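PDB 1KYT: hypothetical protein TA0175 from Thermoplasma acidophilum, which catalyses magnesium-dependent dephosphorylation of 2-phosphoglycolate to glycolate and also, less efficiently, releases phosphate from inorganic pyrophosphate. Local coordinates for residues N47-V52 / W110-T115; G71-N76 / K162-L167; E168-L173 / P188-C193. The protein carries 1 engineered substitution. All blocks are in the same frame, centred on the assembly; numbering follows the deposited sequence.

Interaction 1: residues N47-V52 / W110-T115; sequences NVIPVV and WREAST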
ATOM      1  N   ASN A  47       9.766 -12.452  11.590  1.00 11.95           N
ATOM      2  CA  ASN A  47      10.359 -13.751  11.919  1.00 12.27           C
ATOM      3  C   ASN A  47       9.573 -14.899  11.282  1.00 11.36           C
ATOM      4  O   ASN A  47       8.496 -14.683  10.725  1.00  9.38           O
ATOM      5  CB  ASN A  47      10.424 -13.961  13.436  1.00 12.55           C
ATOM      6  CG  ASN A  47      11.732 -14.605  13.871  1.00 13.96           C
ATOM      7  OD1 ASN A  47      12.257 -15.488  13.188  1.00 12.67           O
ATOM      8  ND2 ASN A  47      12.263 -14.167  15.010  1.00 12.85           N
ATOM      9  N   VAL A  48      10.119 -16.112  11.368  1.00 10.68           N
ATOM     10  CA  VAL A  48       9.484 -17.281  10.780  1.00 11.68           C
ATOM     11  C   VAL A  48       8.212 -17.756  11.468  1.00 10.28           C
ATOM     12  O   VAL A  48       8.005 -17.520  12.656  1.00 10.77           O
ATOM     13  CB  VAL A  48      10.482 -18.442  10.648  1.00 12.48           C
ATOM     14  CG1 VAL A  48      11.622 -18.009   9.769  1.00 14.90           C
ATOM     15  CG2 VAL A  48      10.988 -18.869  12.002  1.00 13.02           C
ATOM     16  N   ILE A  49       7.362 -18.442  10.712  1.00  8.97           N
ATOM     17  CA  ILE A  49       6.079 -18.887  11.243  1.00  7.96           C
ATOM     18  C   ILE A  49       6.156 -19.752  12.517  1.00  9.09           C
ATOM     19  O   ILE A  49       5.334 -19.600  13.412  1.00  9.29           O
ATOM     20  CB  ILE A  49       5.199 -19.537  10.115  1.00 11.39           C
ATOM     21  CG1 ILE A  49       3.735 -19.519  10.540  1.00  9.29           C
ATOM     22  CG2 ILE A  49       5.678 -20.940   9.761  1.00 13.40           C
ATOM     23  CD1 ILE A  49       3.181 -18.099  10.748  1.00 10.58           C
ATOM     24  N   PRO A  50       7.131 -20.669  12.622  1.00  9.08           N
ATOM     25  CA  PRO A  50       7.117 -21.414  13.883  1.00 10.72           C
ATOM     26  C   PRO A  50       7.417 -20.472  15.063  1.00  7.75           C
ATOM     27  O   PRO A  50       6.982 -20.708  16.175  1.00  7.37           O
ATOM     28  CB  PRO A  50       8.202 -22.468  13.683  1.00 10.21           C
ATOM     29  CG  PRO A  50       9.075 -21.898  12.649  1.00 11.70           C
ATOM     30  CD  PRO A  50       8.110 -21.245  11.694  1.00 10.92           C
ATOM     31  N   VAL A  51       8.159 -19.397  14.821  1.00  8.06           N
ATOM     32  CA  VAL A  51       8.437 -18.484  15.919  1.00  8.58           C
ATOM     33  C   VAL A  51       7.185 -17.696  16.348  1.00 11.12           C
ATOM     34  O   VAL A  51       6.904 -17.555  17.546  1.00  9.21           O
ATOM     35  CB  VAL A  51       9.595 -17.539  15.556  1.00  8.70           C
ATOM     36  CG1 VAL A  51       9.682 -16.406  16.552  1.00  9.55           C
ATOM     37  CG2 VAL A  51      10.905 -18.329  15.547  1.00  6.48           C
ATOM     38  N   VAL A  52       6.428 -17.171  15.388  1.00  9.98           N
ATOM     39  CA  VAL A  52       5.233 -16.436  15.755  1.00 11.32           C
ATOM     40  C   VAL A  52       4.175 -17.432  16.265  1.00 10.54           C
ATOM     41  O   VAL A  52       3.308 -17.079  17.044  1.00 10.12           O
ATOM     42  CB  VAL A  52       4.689 -15.588  14.566  1.00 11.44           C
ATOM     43  CG1 VAL A  52       3.992 -16.458  13.541  1.00 14.71           C
ATOM     44  CG2 VAL A  52       3.748 -14.526  15.096  1.00 14.22           C
ATOM     45  N   TRP A 110      13.648 -22.044   8.230  1.00 11.56           N
ATOM     46  CA  TRP A 110      12.215 -22.145   8.507  1.00 11.02           C
ATOM     47  C   TRP A 110      11.386 -21.147   7.679  1.00 11.18           C
ATOM     48  O   TRP A 110      10.173 -21.031   7.870  1.00 12.30           O
ATOM     49  CB  TRP A 110      11.943 -21.931   9.998  1.00  8.42           C
ATOM     50  CG  TRP A 110      12.679 -22.915  10.860  1.00 10.83           C
ATOM     51  CD1 TRP A 110      12.658 -24.273  10.750  1.00 10.69           C
ATOM     52  CD2 TRP A 110      13.549 -22.614  11.966  1.00  9.85           C
ATOM     53  NE1 TRP A 110      13.461 -24.842  11.722  1.00  8.62           N
ATOM     54  CE2 TRP A 110      14.015 -23.843  12.479  1.00  9.20           C
ATOM     55  CE3 TRP A 110      13.976 -21.418  12.571  1.00 11.03           C
ATOM     56  CZ2 TRP A 110      14.892 -23.918  13.575  1.00  6.92           C
ATOM     57  CZ3 TRP A 110      14.849 -21.490  13.664  1.00  9.91           C
ATOM     58  CH2 TRP A 110      15.294 -22.734  14.149  1.00  9.48           C
ATOM     59  N   ARG A 111      12.040 -20.419   6.777  1.00 10.68           N
ATOM     60  CA  ARG A 111      11.320 -19.474   5.922  1.00 10.99           C
ATOM     61  C   ARG A 111      10.735 -20.218   4.739  1.00 10.27           C
ATOM     62  O   ARG A 111      11.286 -21.220   4.297  1.00  9.51           O
ATOM     63  CB  ARG A 111      12.233 -18.331   5.435  1.00 10.90           C
ATOM     64  CG  ARG A 111      12.360 -17.206   6.466  1.00 12.57           C
ATOM     65  CD  ARG A 111      12.797 -15.856   5.893  1.00 13.19           C
ATOM     66  NE  ARG A 111      12.710 -14.865   6.960  1.00 12.76           N
ATOM     67  CZ  ARG A 111      13.513 -14.837   8.019  1.00 12.65           C
ATOM     68  NH1 ARG A 111      14.503 -15.721   8.149  1.00 10.51           N
ATOM     69  NH2 ARG A 111      13.250 -13.996   9.013  1.00 10.66           N
ATOM     70  N   GLU A 112       9.602 -19.734   4.245  1.00 11.22           N
ATOM     71  CA  GLU A 112       8.931 -20.356   3.114  1.00 12.26           C
ATOM     72  C   GLU A 112       8.483 -19.350   2.055  1.00 13.51           C
ATOM     73  O   GLU A 112       8.287 -19.704   0.879  1.00 12.41           O
ATOM     74  CB  GLU A 112       7.703 -21.134   3.605  1.00 14.71           C
ATOM     75  CG  GLU A 112       8.002 -22.441   4.325  1.00 18.42           C
ATOM     76  CD  GLU A 112       6.738 -23.101   4.869  1.00 22.79           C
ATOM     77  OE1 GLU A 112       5.819 -23.405   4.074  1.00 24.46           O
ATOM     78  OE2 GLU A 112       6.656 -23.308   6.099  1.00 27.10           O
ATOM     79  N   ALA A 113       8.330 -18.093   2.455  1.00 11.73           N
ATOM     80  CA  ALA A 113       7.834 -17.085   1.523  1.00 11.02           C
ATOM     81  C   ALA A 113       8.717 -15.875   1.241  1.00 10.15           C
ATOM     82  O   ALA A 113       8.301 -14.963   0.511  1.00 12.73           O
ATOM     83  CB  ALA A 113       6.475 -16.615   1.992  1.00 11.61           C
ATOM     84  N   SER A 114       9.926 -15.873   1.785  1.00  9.78           N
ATOM     85  CA  SER A 114      10.857 -14.753   1.603  1.00 10.55           C
ATOM     86  C   SER A 114      12.217 -15.190   2.102  1.00 10.11           C
ATOM     87  O   SER A 114      12.365 -16.332   2.540  1.00 12.10           O
ATOM     88  CB  SER A 114      10.396 -13.574   2.440  1.00 11.54           C
ATOM     89  OG  SER A 114      10.456 -13.948   3.807  1.00 10.77           O
ATOM     90  N   THR A 115      13.192 -14.276   2.074  1.00  9.64           N
ATOM     91  CA  THR A 115      14.554 -14.577   2.520  1.00 10.51           C
ATOM     92  C   THR A 115      15.154 -13.500   3.419  1.00  9.46           C
ATOM     93  O   THR A 115      15.216 -12.318   3.054  1.00 12.10           O
ATOM     94  CB  THR A 115      15.490 -14.778   1.320  1.00  8.27           C
ATOM     95  OG1 THR A 115      14.848 -15.624   0.372  1.00  5.96           O
ATOM     96  CG2 THR A 115      16.783 -15.463   1.731  1.00  8.86           C
TER
HETATM   97  O   HOH W   1       8.228 -19.158   7.984  1.00 11.05           O

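Interaction 2: residues G71-N76 / K162-L167; sequences GIMFDN and KEMYSL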
ATOM      1  N   GLY A  71       3.740 -12.627   4.629  1.00  9.16           N
ATOM      2  CA  GLY A  71       3.774 -13.621   3.573  1.00 10.05           C
ATOM      3  C   GLY A  71       3.343 -15.021   3.966  1.00 10.96           C
ATOM      4  O   GLY A  71       3.067 -15.846   3.097  1.00 11.34           O
ATOM      5  N   ILE A  72       3.286 -15.289   5.264  1.00  8.54           N
ATOM      6  CA  ILE A  72       2.878 -16.602   5.761  1.00  8.99           C
ATOM      7  C   ILE A  72       2.069 -16.405   7.026  1.00 10.26           C
ATOM      8  O   ILE A  72       2.393 -15.538   7.853  1.00  8.01           O
ATOM      9  CB  ILE A  72       4.103 -17.494   6.024  1.00 10.52           C
ATOM     10  CG1 ILE A  72       3.655 -18.930   6.324  1.00 11.00           C
ATOM     11  CG2 ILE A  72       4.933 -16.904   7.115  1.00  6.40           C
ATOM     12  CD1 ILE A  72       4.789 -19.963   6.239  1.00 12.80           C
HETATM   13  N   MSE A  73       1.021 -17.213   7.175  1.00  7.50           N
HETATM   14  CA  MSE A  73       0.122 -17.076   8.310  1.00  9.74           C
HETATM   15  C   MSE A  73      -0.269 -18.388   8.953  1.00 11.52           C
HETATM   16  O   MSE A  73      -0.383 -19.404   8.272  1.00 10.87           O
HETATM   17  CB  MSE A  73      -1.143 -16.344   7.825  1.00 11.74           C
HETATM   18  CG  MSE A  73      -2.381 -16.475   8.689  1.00 11.41           C
HETATM   19 SE   MSE A  73      -4.018 -15.736   7.899  1.00 16.97          SE
HETATM   20  CE  MSE A  73      -4.394 -17.329   6.872  1.00 18.57           C
ATOM     21  N   PHE A  74      -0.476 -18.362  10.266  1.00  8.13           N
ATOM     22  CA  PHE A  74      -0.924 -19.551  10.976  1.00 11.29           C
ATOM     23  C   PHE A  74      -2.365 -19.250  11.336  1.00 14.08           C
ATOM     24  O   PHE A  74      -2.653 -18.253  12.024  1.00 12.78           O
ATOM     25  CB  PHE A  74      -0.076 -19.824  12.220  1.00 12.22           C
ATOM     26  CG  PHE A  74      -0.533 -21.027  13.011  1.00 14.97           C
ATOM     27  CD1 PHE A  74      -1.559 -20.914  13.942  1.00 15.52           C
ATOM     28  CD2 PHE A  74       0.059 -22.262  12.815  1.00 13.49           C
ATOM     29  CE1 PHE A  74      -1.991 -22.014  14.677  1.00 17.36           C
ATOM     30  CE2 PHE A  74      -0.359 -23.367  13.539  1.00 17.80           C
ATOM     31  CZ  PHE A  74      -1.389 -23.245  14.477  1.00 16.20           C
ATOM     32  N   ASP A  75      -3.255 -20.113  10.850  1.00 18.81           N
ATOM     33  CA  ASP A  75      -4.704 -19.995  11.003  1.00 25.79           C
ATOM     34  C   ASP A  75      -5.341 -20.363  12.337  1.00 27.48           C
ATOM     35  O   ASP A  75      -4.704 -20.917  13.228  1.00 27.95           O
ATOM     36  CB  ASP A  75      -5.399 -20.830   9.921  1.00 30.51           C
ATOM     37  CG  ASP A  75      -6.282 -20.001   9.019  1.00 34.10           C
ATOM     38  OD1 ASP A  75      -7.022 -19.138   9.549  1.00 37.01           O
ATOM     39  OD2 ASP A  75      -6.248 -20.219   7.788  1.00 37.79           O
ATOM     40  N   ASN A  76      -6.633 -20.056  12.430  1.00 30.55           N
ATOM     41  CA  ASN A  76      -7.436 -20.336  13.609  1.00 31.50           C
ATOM     42  C   ASN A  76      -7.835 -21.813  13.622  1.00 30.56           C
ATOM     43  O   ASN A  76      -8.304 -22.330  14.633  1.00 31.21           O
ATOM     44  CB  ASN A  76      -8.698 -19.463  13.599  1.00 36.37           C
ATOM     45  CG  ASN A  76      -8.396 -17.976  13.740  1.00 38.78           C
ATOM     46  OD1 ASN A  76      -7.951 -17.511  14.795  1.00 39.52           O
ATOM     47  ND2 ASN A  76      -8.646 -17.220  12.671  1.00 41.04           N
ATOM     48  N   LYS A 162      -9.124  -8.298   7.547  1.00 10.38           N
ATOM     49  CA  LYS A 162     -10.373  -7.605   7.286  1.00 12.20           C
ATOM     50  C   LYS A 162     -11.361  -8.542   6.579  1.00 13.05           C
ATOM     51  O   LYS A 162     -12.514  -8.660   6.990  1.00 13.55           O
ATOM     52  CB  LYS A 162     -10.092  -6.382   6.421  1.00 11.88           C
ATOM     53  CG  LYS A 162     -11.323  -5.688   5.882  1.00 14.66           C
ATOM     54  CD  LYS A 162     -10.931  -4.411   5.154  1.00 17.56           C
ATOM     55  CE  LYS A 162     -12.151  -3.691   4.600  1.00 22.17           C
ATOM     56  NZ  LYS A 162     -12.838  -4.529   3.591  1.00 26.54           N
ATOM     57  N   GLU A 163     -10.890  -9.211   5.527  1.00 15.44           N
ATOM     58  CA  GLU A 163     -11.703 -10.139   4.741  1.00 17.07           C
ATOM     59  C   GLU A 163     -12.106 -11.391   5.540  1.00 17.38           C
ATOM     60  O   GLU A 163     -13.257 -11.851   5.477  1.00 16.52           O
ATOM     61  CB  GLU A 163     -10.928 -10.560   3.495  1.00 22.38           C
ATOM     62  CG  GLU A 163     -11.722 -11.377   2.500  1.00 32.88           C
ATOM     63  CD  GLU A 163     -12.868 -10.592   1.878  1.00 40.10           C
ATOM     64  OE1 GLU A 163     -12.851  -9.343   1.955  1.00 45.82           O
ATOM     65  OE2 GLU A 163     -13.778 -11.222   1.297  1.00 44.57           O
HETATM   66  N   MSE A 164     -11.155 -11.944   6.284  1.00 15.57           N
HETATM   67  CA  MSE A 164     -11.411 -13.134   7.087  1.00 16.84           C
HETATM   68  C   MSE A 164     -12.458 -12.859   8.154  1.00 16.16           C
HETATM   69  O   MSE A 164     -13.290 -13.706   8.441  1.00 18.55           O
HETATM   70  CB  MSE A 164     -10.119 -13.622   7.757  1.00 13.51           C
HETATM   71  CG  MSE A 164      -9.032 -14.070   6.793  1.00 13.42           C
HETATM   72 SE   MSE A 164      -7.374 -14.507   7.714  1.00 16.60          SE
HETATM   73  CE  MSE A 164      -8.049 -16.041   8.684  1.00 15.19           C
ATOM     74  N   TYR A 165     -12.436 -11.661   8.724  1.00 14.73           N
ATOM     75  CA  TYR A 165     -13.383 -11.323   9.783  1.00 13.50           C
ATOM     76  C   TYR A 165     -14.547 -10.431   9.334  1.00 13.49           C
ATOM     77  O   TYR A 165     -15.349  -9.986  10.164  1.00 14.75           O
ATOM     78  CB  TYR A 165     -12.629 -10.663  10.942  1.00 15.03           C
ATOM     79  CG  TYR A 165     -11.785 -11.612  11.782  1.00 14.95           C
ATOM     80  CD1 TYR A 165     -12.339 -12.292  12.864  1.00 13.59           C
ATOM     81  CD2 TYR A 165     -10.443 -11.831  11.489  1.00 14.41           C
ATOM     82  CE1 TYR A 165     -11.580 -13.160  13.636  1.00 14.91           C
ATOM     83  CE2 TYR A 165      -9.669 -12.704  12.252  1.00 15.36           C
ATOM     84  CZ  TYR A 165     -10.248 -13.364  13.327  1.00 16.85           C
ATOM     85  OH  TYR A 165      -9.495 -14.220  14.095  1.00 17.10           O
ATOM     86  N   SER A 166     -14.644 -10.178   8.032  1.00 13.28           N
ATOM     87  CA  SER A 166     -15.703  -9.331   7.471  1.00 14.78           C
ATOM     88  C   SER A 166     -15.855  -8.046   8.261  1.00 15.61           C
ATOM     89  O   SER A 166     -16.942  -7.717   8.735  1.00 16.10           O
ATOM     90  CB  SER A 166     -17.033 -10.083   7.466  1.00 14.71           C
ATOM     91  OG  SER A 166     -16.898 -11.319   6.788  1.00 22.05           O
ATOM     92  N   LEU A 167     -14.754  -7.319   8.397  1.00 17.27           N
ATOM     93  CA  LEU A 167     -14.748  -6.077   9.143  1.00 18.19           C
ATOM     94  C   LEU A 167     -14.665  -4.863   8.225  1.00 18.21           C
ATOM     95  O   LEU A 167     -14.377  -4.976   7.032  1.00 19.95           O
ATOM     96  CB  LEU A 167     -13.552  -6.048  10.100  1.00 22.46           C
ATOM     97  CG  LEU A 167     -13.465  -7.137  11.177  1.00 24.38           C
ATOM     98  CD1 LEU A 167     -12.198  -6.943  12.013  1.00 26.66           C
ATOM     99  CD2 LEU A 167     -14.697  -7.076  12.059  1.00 24.43           C
TER

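Interaction 3: residues E168-L173 / P188-C193; sequences EYDEIL and PVRKAC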
ATOM      1  N   GLU A 168     -14.956  -3.706   8.800  1.00 16.87           N
ATOM      2  CA  GLU A 168     -14.841  -2.441   8.099  1.00 16.81           C
ATOM      3  C   GLU A 168     -13.465  -2.014   8.578  1.00 14.76           C
ATOM      4  O   GLU A 168     -13.041  -2.428   9.656  1.00 12.80           O
ATOM      5  CB  GLU A 168     -15.890  -1.452   8.600  1.00 25.15           C
ATOM      6  CG  GLU A 168     -17.326  -1.877   8.345  1.00 33.23           C
ATOM      7  CD  GLU A 168     -17.635  -2.021   6.867  1.00 39.47           C
ATOM      8  OE1 GLU A 168     -17.283  -1.104   6.090  1.00 44.90           O
ATOM      9  OE2 GLU A 168     -18.237  -3.047   6.481  1.00 45.64           O
ATOM     10  N   TYR A 169     -12.755  -1.223   7.784  1.00 13.50           N
ATOM     11  CA  TYR A 169     -11.433  -0.751   8.184  1.00 14.73           C
ATOM     12  C   TYR A 169     -11.450  -0.068   9.553  1.00 15.54           C
ATOM     13  O   TYR A 169     -10.530  -0.239  10.350  1.00 15.58           O
ATOM     14  CB  TYR A 169     -10.889   0.246   7.155  1.00 12.30           C
ATOM     15  CG  TYR A 169     -10.265  -0.385   5.935  1.00 11.21           C
ATOM     16  CD1 TYR A 169      -9.173  -1.240   6.051  1.00 13.34           C
ATOM     17  CD2 TYR A 169     -10.743  -0.097   4.658  1.00 10.27           C
ATOM     18  CE1 TYR A 169      -8.562  -1.794   4.915  1.00 13.02           C
ATOM     19  CE2 TYR A 169     -10.148  -0.640   3.520  1.00 11.95           C
ATOM     20  CZ  TYR A 169      -9.057  -1.485   3.657  1.00 13.10           C
ATOM     21  OH  TYR A 169      -8.460  -2.006   2.531  1.00 12.14           O
ATOM     22  N   ASP A 170     -12.491   0.710   9.826  1.00 15.77           N
ATOM     23  CA  ASP A 170     -12.551   1.411  11.096  1.00 18.94           C
ATOM     24  C   ASP A 170     -12.839   0.530  12.300  1.00 17.44           C
ATOM     25  O   ASP A 170     -12.951   1.030  13.411  1.00 17.23           O
ATOM     26  CB  ASP A 170     -13.553   2.559  11.058  1.00 20.60           C
ATOM     27  CG  ASP A 170     -13.281   3.582  12.144  1.00 24.93           C
ATOM     28  OD1 ASP A 170     -14.241   4.171  12.677  1.00 29.46           O
ATOM     29  OD2 ASP A 170     -12.090   3.800  12.464  1.00 27.67           O
ATOM     30  N   GLU A 171     -12.974  -0.779  12.078  1.00 16.70           N
ATOM     31  CA  GLU A 171     -13.180  -1.709  13.181  1.00 13.81           C
ATOM     32  C   GLU A 171     -11.824  -2.341  13.487  1.00 13.76           C
ATOM     33  O   GLU A 171     -11.695  -3.169  14.384  1.00 10.98           O
ATOM     34  CB  GLU A 171     -14.180  -2.799  12.794  1.00 16.34           C
ATOM     35  CG  GLU A 171     -15.586  -2.276  12.560  1.00 18.31           C
ATOM     36  CD  GLU A 171     -16.551  -3.365  12.164  1.00 17.32           C
ATOM     37  OE1 GLU A 171     -16.371  -3.974  11.089  1.00 19.41           O
ATOM     38  OE2 GLU A 171     -17.495  -3.618  12.936  1.00 23.86           O
ATOM     39  N   ILE A 172     -10.815  -1.933  12.725  1.00 13.52           N
ATOM     40  CA  ILE A 172      -9.469  -2.468  12.877  1.00 12.67           C
ATOM     41  C   ILE A 172      -8.525  -1.414  13.414  1.00 12.94           C
ATOM     42  O   ILE A 172      -8.532  -0.268  12.958  1.00  9.86           O
ATOM     43  CB  ILE A 172      -8.893  -2.966  11.530  1.00 13.15           C
ATOM     44  CG1 ILE A 172      -9.674  -4.186  11.038  1.00 13.65           C
ATOM     45  CG2 ILE A 172      -7.380  -3.289  11.677  1.00 13.38           C
ATOM     46  CD1 ILE A 172      -9.300  -4.582   9.632  1.00 11.39           C
ATOM     47  N   LEU A 173      -7.737  -1.812  14.407  1.00 11.89           N
ATOM     48  CA  LEU A 173      -6.737  -0.942  15.005  1.00 11.70           C
ATOM     49  C   LEU A 173      -5.364  -1.530  14.666  1.00 12.98           C
ATOM     50  O   LEU A 173      -5.156  -2.741  14.792  1.00 12.40           O
ATOM     51  CB  LEU A 173      -6.915  -0.901  16.527  1.00 12.84           C
ATOM     52  CG  LEU A 173      -5.753  -0.336  17.350  1.00 13.83           C
ATOM     53  CD1 LEU A 173      -5.477   1.109  16.932  1.00 11.69           C
ATOM     54  CD2 LEU A 173      -6.088  -0.428  18.836  1.00 11.08           C
ATOM     55  N   PRO A 188      -7.171   2.769   5.742  1.00 10.61           N
ATOM     56  CA  PRO A 188      -8.206   3.514   6.466  1.00 12.56           C
ATOM     57  C   PRO A 188      -8.565   2.946   7.831  1.00 12.49           C
ATOM     58  O   PRO A 188      -9.683   3.128   8.316  1.00 14.27           O
ATOM     59  CB  PRO A 188      -9.404   3.483   5.503  1.00  9.36           C
ATOM     60  CG  PRO A 188      -8.808   3.059   4.183  1.00  7.95           C
ATOM     61  CD  PRO A 188      -7.762   2.085   4.589  1.00 10.73           C
ATOM     62  N   VAL A 189      -7.603   2.277   8.454  1.00 12.39           N
ATOM     63  CA  VAL A 189      -7.804   1.669   9.756  1.00 12.51           C
ATOM     64  C   VAL A 189      -7.564   2.664  10.882  1.00 12.71           C
ATOM     65  O   VAL A 189      -7.159   3.805  10.640  1.00 13.58           O
ATOM     66  CB  VAL A 189      -6.835   0.504   9.943  1.00 11.67           C
ATOM     67  CG1 VAL A 189      -7.116  -0.576   8.923  1.00 12.80           C
ATOM     68  CG2 VAL A 189      -5.390   1.018   9.772  1.00 11.14           C
ATOM     69  N   ARG A 190      -7.821   2.230  12.114  1.00 12.24           N
ATOM     70  CA  ARG A 190      -7.569   3.067  13.280  1.00 11.69           C
ATOM     71  C   ARG A 190      -6.085   2.830  13.573  1.00 12.21           C
ATOM     72  O   ARG A 190      -5.575   1.727  13.364  1.00 11.64           O
ATOM     73  CB  ARG A 190      -8.415   2.635  14.474  1.00 13.62           C
ATOM     74  CG  ARG A 190      -8.573   3.726  15.522  1.00 15.03           C
ATOM     75  CD  ARG A 190      -9.490   4.838  15.018  1.00 18.58           C
ATOM     76  NE  ARG A 190     -10.854   4.359  14.795  1.00 19.21           N
ATOM     77  CZ  ARG A 190     -11.712   4.070  15.769  1.00 20.63           C
ATOM     78  NH1 ARG A 190     -11.354   4.217  17.032  1.00 21.36           N
ATOM     79  NH2 ARG A 190     -12.923   3.611  15.483  1.00 21.55           N
ATOM     80  N   LYS A 191      -5.403   3.860  14.067  1.00 12.00           N
ATOM     81  CA  LYS A 191      -3.966   3.783  14.312  1.00 10.85           C
ATOM     82  C   LYS A 191      -3.497   4.285  15.664  1.00 13.48           C
ATOM     83  O   LYS A 191      -3.995   5.296  16.169  1.00 11.47           O
ATOM     84  CB  LYS A 191      -3.247   4.595  13.236  1.00 12.42           C
ATOM     85  CG  LYS A 191      -3.530   4.163  11.816  1.00 10.99           C
ATOM     86  CD  LYS A 191      -3.016   5.210  10.845  1.00 17.27           C
ATOM     87  CE  LYS A 191      -4.131   5.797  10.032  1.00 18.44           C
ATOM     88  NZ  LYS A 191      -4.625   4.803   9.054  1.00 21.90           N
ATOM     89  N   ALA A 192      -2.507   3.598  16.225  1.00 13.93           N
ATOM     90  CA  ALA A 192      -1.920   3.988  17.500  1.00 12.99           C
ATOM     91  C   ALA A 192      -0.449   3.629  17.440  1.00 14.73           C
ATOM     92  O   ALA A 192      -0.064   2.673  16.759  1.00 13.12           O
ATOM     93  CB  ALA A 192      -2.595   3.267  18.653  1.00 13.85           C
ATOM     94  N   CYS A 193       0.374   4.407  18.133  1.00 12.25           N
ATOM     95  CA  CYS A 193       1.814   4.171  18.147  1.00 10.57           C
ATOM     96  C   CYS A 193       2.448   4.545  19.488  1.00 10.04           C
ATOM     97  O   CYS A 193       1.821   5.197  20.317  1.00 12.17           O
ATOM     98  CB  CYS A 193       2.473   4.973  17.025  1.00 10.97           C
ATOM     99  SG  CYS A 193       2.325   6.750  17.222  1.00 12.90           S
TER
HETATM  100  O   HOH W   2     -10.071   4.445  10.455  1.00 22.47           O

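Interaction 1: residues N47-V52 / W110-T115
Val48 sits between Trp110 and Arg111, and its two methyl groups divide the work. Val48 CG1 lies 3.5 Å from Arg111 CG, and it also stands over one face of the guanidinium, 4.0 Å above the centre of that plane. The Val48 and Arg111 side chains cross at about a right angle, and because the arginine runs extended from CG to NE, a single methyl can meet both its aliphatic start and its flat end. The other methyl, CG2, turns to Trp110 and touches its CB at 3.8 Å. Pro50 CG adds to the same apolar patch, 3.9 Å from Trp110 CB. Trp110 thus makes contact mainly through the root of its side chain: CG is anti to the carbonyl carbon (chi1 -58°), and most of the indole runs on away from the helix.

The polar links here are indirect. One water accepts from Ile49 N at 3.0 Å and donates to Trp110 O at 2.7 Å, bridging the first turn of helix 49-60 to the loop. Val48 occupies the N-cap position, and its own N bonds to Asn47 OD1 at 2.9 Å, a short-range link that holds the asparagine amide against the backbone. The polar end of Arg111 is held from elsewhere, NH1 by Thr107 OG1 and NH2 by Gly46 O, so its face is presented to Val48 in a fixed orientation. Glu68 secures the residues that follow through Glu112 N, Ala113 N and Ser114 OG.

Gly46, whose carbonyl accepts from Arg111 NH2, binds magnesium, and a calcium ion lies near the Asn47 side chain. The contact probably joins the connection leading to the small antiparallel cap sheet to the loop after strand 40-44, where the second conserved motif of HAD hydrolases lies.

Interaction 2: residues G71-N76 / K162-L167
Met73 and Met164, both present as selenomethionine, reach toward each other tip to tip, and their SE atoms come within 3.6 Å. This is the tight part of the contact: Met73 is buried on strand 72-74, next to the edge strand 80-82 of the large mixed sheet, while Met164 extends from the last turn of helix 154-164. With chi3 at 66°, the Met164 chain bends at its end and swings the methyl toward the strand's exit, where CE lies 3.4 Å from Asp75 OD1. Asp75 OD1 also accepts from Asn76 N at 3.0 Å, by its anti lone pair, which ties the carboxylate to the backbone of the next residue.

Nearer the solvent the packing is looser. Asn76, an exposed residue, and Tyr165 approach from opposite directions, the amide and ring planes nearly perpendicular, and the end of the amide lies near Tyr165 OH. Pro64 touches both side chains. Tyr165 lies where the chain leaves the helix through a Schellman motif, with Leu167 N bonded to Lys162 O.

The native protein would carry sulfur in place of selenium; between such polarisable tips dispersion probably supplies most of the attraction, with at most a weak electrostatic contribution from the carboxylate beside the methyl.

Interaction 3: residues E168-L173 / P188-C193
The beta-alpha-beta unit of strand 172-175, helix 182-185 and strand 190-193 pairs Leu173 with Arg190 on neighbouring parallel strands. Arg190 N donates to Ile172 O at 2.7 Å, while Leu173 CA makes a CA-H...O contact with Arg190 O. Leu173 CD1 reaches along the partner strand to Ala192 CB, and helix 215-223 packs on both through Ile220.

Arg190 bends at chi2 and chi3 to grip Asp170 side-on. Arg190 NE meets Asp170 OD2 at 2.7 Å, almost in the guanidinium plane, whereas Arg190 NH2 approaches Asp170 OD1 at 3.2 Å from above the carboxylate plane; the two flat groups are turned 48° apart. His3 ND1 also bonds Asp170 OD1. A leucine in place of Arg190 would probably leave the Asp170 carboxylate without its charged mate, with His3 alone of the two to restrain it.

In this Rossmann-like HAD core, the 3-10 turn before strand 172-175 is packed against the approach to strand 190-193. Pro188 CD lies over the Tyr169 ring, 3.6 Å from its centroid and only 6° off the normal, and Val189 CG1 touches Tyr169 CD1 at 3.6 Å. Beyond the ring, Tyr169 OH bonds Asn159 OD1 of the same chain; Phe156 of the second subunit packs on Pro188.

How the interactions relate
Interactions 2 and 3 both reach the large mixed sheet: in 2 side chains from a helix end touch strand 72-74, and in 3 two parallel strands pair inside it. They meet where Lys162 and Leu167 pack on Ile172 and Lys162 makes a cation-pi contact with Tyr169. Interaction 1 touches interaction 2, through Ile49 against Ile72 and Phe74, but is far from interaction 3, across the chain's centre. Five of the nine touching residues of 3 are buried and none is exposed, whereas 1 and 2 each include an exposed residue. Apolar contacts and a bridging water serve 1, thioether-like tips 2, backbone bonding plus a salt bridge 3. Interaction 1 adjoins a metal-binding loop; 2 lies away from the metal and substrate sites.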